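Local coordinates for protein phosphotriesterase, putative (Deinococcus radiodurans, PDB 4J35) that probably hydrolyses lactones with two divalent metal ions and is engineered here toward organophosphate hydrolysis, at residues R80-S83 / Q89-C92. The protein carries 7 engineered substitutions. Sequence-based numbering, arbitrary orientation.
Sequences REVS and QILC
I90 CD1 reaches the helix at V82 and S83. I90 CD1 lies 4.1 Å from V82 CG1, an apolar touch between methyl groups. I90 CD1 is also 4.1 Å from S83 N, so this methyl packs against helix backbone as well. The two branched side chains, V82 and I90, cross at about a right angle. I90 starts toward the helix, and its extended outer chain (chi2 179°) takes CD1 onward to it. In V82, chi1 near 175° swings CG1 opposite the backbone N, and CG1 is the branch that touches I90 CD1.

S83 adds a polar link. A water donates to S83 OG at 2.9 Å and accepts from I90 N at 3.0 Å. It therefore bridges the helix side chain and the strand backbone. S83 OG gives its own proton to L88 O, just before the strand, so two bonds hold the hydroxyl. S83 CA and Q89 CA are 5.8 Å apart, as the chain turns from helix 76-86 into strand 89-91.

Further out, L46 and C49 of helix 42-58 pack on V82, while L79 and V6 touch I90. The contact lies within the beta-alpha-beta unit 61-66, 76-86, 89-91, as in a TIM barrel, where strand 89-91 runs parallel to 61-66, and the I90 side chain is about 13 Å from a bound cobalt ion, too far to take part in the metal site. The chemistry implies a small, buried contact, part methyl packing and part water bridge: the water takes the I90 N-H, and the S83 hydroxyl is held by both the water and L88 O.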
ATOM      1  N   ARG A  80       9.622  -6.743 -11.638  1.00 37.33           N
ATOM      2  CA  ARG A  80      10.065  -6.303 -12.972  1.00 41.35           C
ATOM      3  C   ARG A  80       9.735  -7.327 -14.054  1.00 37.90           C
ATOM      4  O   ARG A  80       9.311  -6.956 -15.151  1.00 41.02           O
ATOM      5  CB  ARG A  80      11.565  -5.995 -12.981  1.00 42.50           C
ATOM      6  CG  ARG A  80      12.088  -5.504 -14.328  1.00 49.60           C
ATOM      7  CD  ARG A  80      13.432  -4.806 -14.184  1.00 53.01           C
ATOM      8  NE  ARG A  80      14.480  -5.741 -13.791  1.00 61.19           N
ATOM      9  CZ  ARG A  80      15.749  -5.410 -13.582  1.00 50.54           C
ATOM     10  NH1 ARG A  80      16.151  -4.156 -13.720  1.00 60.61           N
ATOM     11  NH2 ARG A  80      16.619  -6.344 -13.226  1.00 60.90           N
ATOM     12  N   GLU A  81       9.882  -8.610 -13.748  1.00 41.82           N
ATOM     13  CA  GLU A  81       9.492  -9.644 -14.706  1.00 43.10           C
ATOM     14  C   GLU A  81       8.026  -9.544 -15.065  1.00 55.10           C
ATOM     15  O   GLU A  81       7.661  -9.691 -16.232  1.00 46.69           O
ATOM     16  CB  GLU A  81       9.712 -11.045 -14.148  1.00 46.61           C
ATOM     17  CG  GLU A  81      11.130 -11.471 -14.002  1.00 53.69           C
ATOM     18  CD  GLU A  81      11.222 -12.906 -13.521  1.00 60.91           C
ATOM     19  OE1 GLU A  81      10.645 -13.808 -14.182  1.00 64.00           O
ATOM     20  OE2 GLU A  81      11.861 -13.126 -12.475  1.00 65.91           O
ATOM     21  N   VAL A  82       7.181  -9.347 -14.053  1.00 42.94           N
ATOM     22  CA  VAL A  82       5.738  -9.271 -14.273  1.00 38.31           C
ATOM     23  C   VAL A  82       5.407  -8.038 -15.120  1.00 40.85           C
ATOM     24  O   VAL A  82       4.601  -8.113 -16.040  1.00 44.59           O
ATOM     25  CB  VAL A  82       4.978  -9.211 -12.928  1.00 37.68           C
ATOM     26  CG1 VAL A  82       3.494  -9.010 -13.157  1.00 36.51           C
ATOM     27  CG2 VAL A  82       5.233 -10.485 -12.121  1.00 41.23           C
ATOM     28  N   SER A  83       6.034  -6.902 -14.797  1.00 43.53           N
ATOM     29  CA  SER A  83       5.831  -5.658 -15.542  1.00 40.25           C
ATOM     30  C   SER A  83       6.275  -5.754 -16.997  1.00 44.90           C
ATOM     31  O   SER A  83       5.553  -5.334 -17.902  1.00 49.46           O
ATOM     32  CB  SER A  83       6.590  -4.496 -14.870  1.00 39.60           C
ATOM     33  OG  SER A  83       6.335  -3.268 -15.553  1.00 40.21           O
ATOM     34  N   GLN A  89       2.521  -1.226 -15.201  1.00 41.26           N
ATOM     35  CA  GLN A  89       3.513  -0.461 -14.458  1.00 40.73           C
ATOM     36  C   GLN A  89       3.392  -0.781 -12.970  1.00 35.26           C
ATOM     37  O   GLN A  89       2.284  -0.813 -12.426  1.00 36.63           O
ATOM     38  CB  GLN A  89       3.335   1.037 -14.730  1.00 36.11           C
ATOM     39  CG  GLN A  89       3.748   1.387 -16.167  1.00 42.00           C
ATOM     40  CD  GLN A  89       3.299   2.757 -16.674  1.00 51.64           C
ATOM     41  OE1 GLN A  89       2.312   3.334 -16.219  1.00 47.23           O
ATOM     42  NE2 GLN A  89       4.029   3.267 -17.652  1.00 47.33           N
ATOM     43  N   ILE A  90       4.538  -1.010 -12.330  1.00 32.08           N
ATOM     44  CA  ILE A  90       4.586  -1.406 -10.920  1.00 27.54           C
ATOM     45  C   ILE A  90       5.582  -0.546 -10.147  1.00 34.37           C
ATOM     46  O   ILE A  90       6.744  -0.408 -10.528  1.00 35.15           O
ATOM     47  CB  ILE A  90       4.911  -2.903 -10.752  1.00 35.26           C
ATOM     48  CG1 ILE A  90       3.905  -3.752 -11.565  1.00 44.63           C
ATOM     49  CG2 ILE A  90       4.874  -3.287  -9.273  1.00 36.02           C
ATOM     50  CD1 ILE A  90       4.120  -5.319 -11.504  1.00 32.18           C
ATOM     51  N   LEU A  91       5.117   0.062  -9.069  1.00 31.69           N
ATOM     52  CA  LEU A  91       6.037   0.746  -8.164  1.00 32.24           C
ATOM     53  C   LEU A  91       6.283  -0.190  -6.995  1.00 30.52           C
ATOM     54  O   LEU A  91       5.366  -0.875  -6.594  1.00 36.17           O
ATOM     55  CB  LEU A  91       5.430   2.053  -7.636  1.00 32.40           C
ATOM     56  CG  LEU A  91       5.408   3.319  -8.505  1.00 37.51           C
ATOM     57  CD1 LEU A  91       4.409   3.208  -9.635  1.00 35.69           C
ATOM     58  CD2 LEU A  91       5.090   4.523  -7.627  1.00 33.80           C
ATOM     59  N   CYS A  92       7.488  -0.218  -6.419  1.00 29.78           N
ATOM     60  CA  CYS A  92       7.697  -1.001  -5.209  1.00 28.04           C
ATOM     61  C   CYS A  92       8.117  -0.111  -4.065  1.00 33.64           C
ATOM     62  O   CYS A  92       8.404   1.050  -4.276  1.00 32.91           O
ATOM     63  CB  CYS A  92       8.711  -2.132  -5.417  1.00 37.19           C
ATOM     64  SG  CYS A  92      10.411  -1.642  -5.607  1.00 39.27           S
TER
HETATM   65  O   HOH W   1       6.957  -0.826 -14.086  1.00 37.10           O